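Local atomic coordinates of protein synthesis inhibitor I (Hordeum vulgare, PDB entry 4FBA), a protein that belongs to the plant ribosome-inactivating proteins. Residues T130-G135 with V167-L172. The protein carries 3 engineered substitutions. Residues are numbered along the deposited sequence; the frame is centred on the assembly and turned at random.
Sequences TNVALG and VTTLLL. With ADE (adenine), chain E.
Val132 and Leu134 pack against Leu172 on one side of helix 157-179, while the flat adenine is met by the next residue back, Leu171, whose two methyls lie over one of its faces. CD1 of Leu171 lies over the C5-N7 edge of the five-membered ring, 3.6 Å from adenine C5, and CD2 comes to 3.4 Å from adenine N1; Arg179, Leu89 and Gly117 hydrogen-bond the base. In this ribosome-inactivating protein fold, the long helix thus separates the adenine pocket from the loop linking helices 119-123 and 136-147. Leu172 CD1 touches both loop side chains, 3.8 Å from both Val132 CB and Leu134 CD2. Leu134 meets Leu172 nearly at a right angle, and its CD2 also rests on Leu172 CB. Val132 divides its branches: with CG1 opposite the backbone N (chi1 -178°), CG1 bears on Leu172, while CG2 reaches Thr168 CG2 at 3.8 Å. Thr168 offers this methyl while its hydroxyl hydrogen-bonds the carbonyl of Arg164, one helical turn earlier. Backbone hydrogen bonding with Gly201 ties down Leu134. No direct hydrogen bond joins loop and helix. Their polar link is one water: it donates to Ala133 O at 2.6 Å and lies 2.6 Å from Thr169 OG1, a hydroxyl also hydrogen-bonded to Glu165 O.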
ATOM      1  N   THR A 130       1.758   3.486 -15.790  1.00 25.16           N
ATOM      2  CA  THR A 130       0.628   4.019 -16.552  1.00 30.39           C
ATOM      3  C   THR A 130       0.159   3.053 -17.638  1.00 29.18           C
ATOM      4  O   THR A 130      -0.739   3.376 -18.421  1.00 29.21           O
ATOM      5  CB  THR A 130       0.973   5.375 -17.182  1.00 27.55           C
ATOM      6  OG1 THR A 130       2.125   5.229 -18.022  1.00 30.21           O
ATOM      7  CG2 THR A 130       1.292   6.390 -16.091  1.00 30.42           C
ATOM      8  N   ASN A 131       0.772   1.870 -17.684  1.00 31.03           N
ATOM      9  CA  ASN A 131       0.392   0.833 -18.642  1.00 29.32           C
ATOM     10  C   ASN A 131      -0.417  -0.289 -18.005  1.00 28.97           C
ATOM     11  O   ASN A 131      -0.916  -1.175 -18.698  1.00 27.55           O
ATOM     12  CB  ASN A 131       1.637   0.237 -19.318  1.00 35.76           C
ATOM     13  CG  ASN A 131       2.306   1.204 -20.277  1.00 42.88           C
ATOM     14  OD1 ASN A 131       1.648   2.051 -20.882  1.00 41.54           O
ATOM     15  ND2 ASN A 131       3.626   1.081 -20.422  1.00 50.86           N
ATOM     16  N   VAL A 132      -0.540  -0.253 -16.686  1.00 26.21           N
ATOM     17  CA  VAL A 132      -1.174  -1.344 -15.961  1.00 22.96           C
ATOM     18  C   VAL A 132      -2.686  -1.173 -15.942  1.00 25.64           C
ATOM     19  O   VAL A 132      -3.199  -0.182 -15.427  1.00 23.13           O
ATOM     20  CB  VAL A 132      -0.654  -1.440 -14.518  1.00 25.70           C
ATOM     21  CG1 VAL A 132      -1.299  -2.622 -13.806  1.00 24.50           C
ATOM     22  CG2 VAL A 132       0.855  -1.573 -14.521  1.00 32.20           C
ATOM     23  N   ALA A 133      -3.400  -2.140 -16.514  1.00 22.91           N
ATOM     24  CA  ALA A 133      -4.858  -2.096 -16.513  1.00 22.59           C
ATOM     25  C   ALA A 133      -5.408  -2.384 -15.127  1.00 26.29           C
ATOM     26  O   ALA A 133      -5.090  -3.417 -14.530  1.00 24.71           O
ATOM     27  CB  ALA A 133      -5.422  -3.089 -17.517  1.00 26.13           C
ATOM     28  N   LEU A 134      -6.247  -1.481 -14.627  1.00 22.99           N
ATOM     29  CA  LEU A 134      -6.873  -1.658 -13.322  1.00 25.61           C
ATOM     30  C   LEU A 134      -8.372  -1.857 -13.484  1.00 25.05           C
ATOM     31  O   LEU A 134      -9.029  -1.122 -14.218  1.00 30.06           O
ATOM     32  CB  LEU A 134      -6.626  -0.432 -12.449  1.00 19.68           C
ATOM     33  CG  LEU A 134      -5.164   0.003 -12.333  1.00 24.67           C
ATOM     34  CD1 LEU A 134      -5.061   1.270 -11.509  1.00 20.29           C
ATOM     35  CD2 LEU A 134      -4.333  -1.101 -11.717  1.00 21.30           C
ATOM     36  N   GLY A 135      -8.924  -2.838 -12.785  1.00 21.65           N
ATOM     37  CA  GLY A 135     -10.343  -3.110 -12.882  1.00 21.76           C
ATOM     38  C   GLY A 135     -10.703  -4.376 -12.147  1.00 24.82           C
ATOM     39  O   GLY A 135      -9.825  -5.068 -11.626  1.00 26.35           O
ATOM     40  N   VAL A 167       1.165  -9.363  -9.153  1.00 22.86           N
ATOM     41  CA  VAL A 167       1.656  -8.596  -8.014  1.00 22.56           C
ATOM     42  C   VAL A 167       1.548  -7.093  -8.287  1.00 25.06           C
ATOM     43  O   VAL A 167       1.144  -6.321  -7.410  1.00 22.12           O
ATOM     44  CB  VAL A 167       3.114  -8.990  -7.639  1.00 22.22           C
ATOM     45  CG1 VAL A 167       3.693  -8.029  -6.605  1.00 24.93           C
ATOM     46  CG2 VAL A 167       3.162 -10.418  -7.111  1.00 20.33           C
ATOM     47  N   THR A 168       1.870  -6.677  -9.509  1.00 20.66           N
ATOM     48  CA  THR A 168       1.790  -5.258  -9.856  1.00 20.43           C
ATOM     49  C   THR A 168       0.353  -4.746  -9.742  1.00 23.50           C
ATOM     50  O   THR A 168       0.107  -3.648  -9.233  1.00 20.36           O
ATOM     51  CB  THR A 168       2.309  -4.984 -11.267  1.00 28.11           C
ATOM     52  OG1 THR A 168       3.662  -5.460 -11.383  1.00 23.85           O
ATOM     53  CG2 THR A 168       2.261  -3.488 -11.561  1.00 23.00           C
ATOM     54  N   THR A 169      -0.588  -5.560 -10.208  1.00 21.80           N
ATOM     55  CA  THR A 169      -2.012  -5.226 -10.157  1.00 22.19           C
ATOM     56  C   THR A 169      -2.484  -5.024  -8.716  1.00 23.44           C
ATOM     57  O   THR A 169      -3.190  -4.063  -8.425  1.00 18.95           O
ATOM     58  CB  THR A 169      -2.862  -6.326 -10.828  1.00 25.82           C
ATOM     59  OG1 THR A 169      -2.517  -6.421 -12.220  1.00 22.24           O
ATOM     60  CG2 THR A 169      -4.345  -6.018 -10.699  1.00 23.81           C
ATOM     61  N   LEU A 170      -2.089  -5.928  -7.818  1.00 21.00           N
ATOM     62  CA  LEU A 170      -2.454  -5.816  -6.409  1.00 24.31           C
ATOM     63  C   LEU A 170      -1.792  -4.628  -5.709  1.00 24.64           C
ATOM     64  O   LEU A 170      -2.409  -3.982  -4.854  1.00 20.32           O
ATOM     65  CB  LEU A 170      -2.123  -7.108  -5.655  1.00 18.68           C
ATOM     66  CG  LEU A 170      -2.788  -8.390  -6.162  1.00 16.78           C
ATOM     67  CD1 LEU A 170      -2.600  -9.528  -5.165  1.00 23.48           C
ATOM     68  CD2 LEU A 170      -4.265  -8.165  -6.416  1.00 26.45           C
ATOM     69  N   LEU A 171      -0.537  -4.345  -6.054  1.00 17.71           N
ATOM     70  CA  LEU A 171       0.159  -3.204  -5.459  1.00 19.52           C
ATOM     71  C   LEU A 171      -0.624  -1.922  -5.736  1.00 20.58           C
ATOM     72  O   LEU A 171      -0.834  -1.104  -4.842  1.00 18.45           O
ATOM     73  CB  LEU A 171       1.568  -3.071  -6.035  1.00 19.57           C
ATOM     74  CG  LEU A 171       2.612  -4.048  -5.491  1.00 20.82           C
ATOM     75  CD1 LEU A 171       3.986  -3.729  -6.078  1.00 19.36           C
ATOM     76  CD2 LEU A 171       2.657  -3.990  -3.974  1.00 18.29           C
ATOM     77  N   LEU A 172      -1.066  -1.754  -6.977  1.00 20.36           N
ATOM     78  CA  LEU A 172      -1.806  -0.553  -7.323  1.00 15.61           C
ATOM     79  C   LEU A 172      -3.185  -0.552  -6.677  1.00 20.24           C
ATOM     80  O   LEU A 172      -3.617   0.465  -6.129  1.00 17.91           O
ATOM     81  CB  LEU A 172      -1.920  -0.408  -8.841  1.00 20.35           C
ATOM     82  CG  LEU A 172      -0.670   0.165  -9.500  1.00 19.87           C
ATOM     83  CD1 LEU A 172      -0.706  -0.065 -11.017  1.00 24.37           C
ATOM     84  CD2 LEU A 172      -0.565   1.657  -9.196  1.00 22.75           C
TER
HETATM   85  N9  ADE E 301       5.997  -0.052  -4.530  1.00 23.18           N
HETATM   86  C8  ADE E 301       6.819  -0.835  -5.282  1.00 25.35           C
HETATM   87  N7  ADE E 301       6.935  -2.056  -4.823  1.00 24.97           N
HETATM   88  C5  ADE E 301       6.123  -2.090  -3.699  1.00 21.21           C
HETATM   89  C6  ADE E 301       5.817  -3.102  -2.763  1.00 20.82           C
HETATM   90  N6  ADE E 301       6.307  -4.348  -2.818  1.00 22.25           N
HETATM   91  N1  ADE E 301       4.974  -2.781  -1.759  1.00 16.61           N
HETATM   92  C2  ADE E 301       4.477  -1.537  -1.698  1.00 20.89           C
HETATM   93  N3  ADE E 301       4.696  -0.505  -2.516  1.00 21.81           N
HETATM   94  C4  ADE E 301       5.539  -0.851  -3.505  1.00 19.75           C
HETATM   95  O   HOH W   1      -3.613  -5.548 -14.441  1.00 24.25           O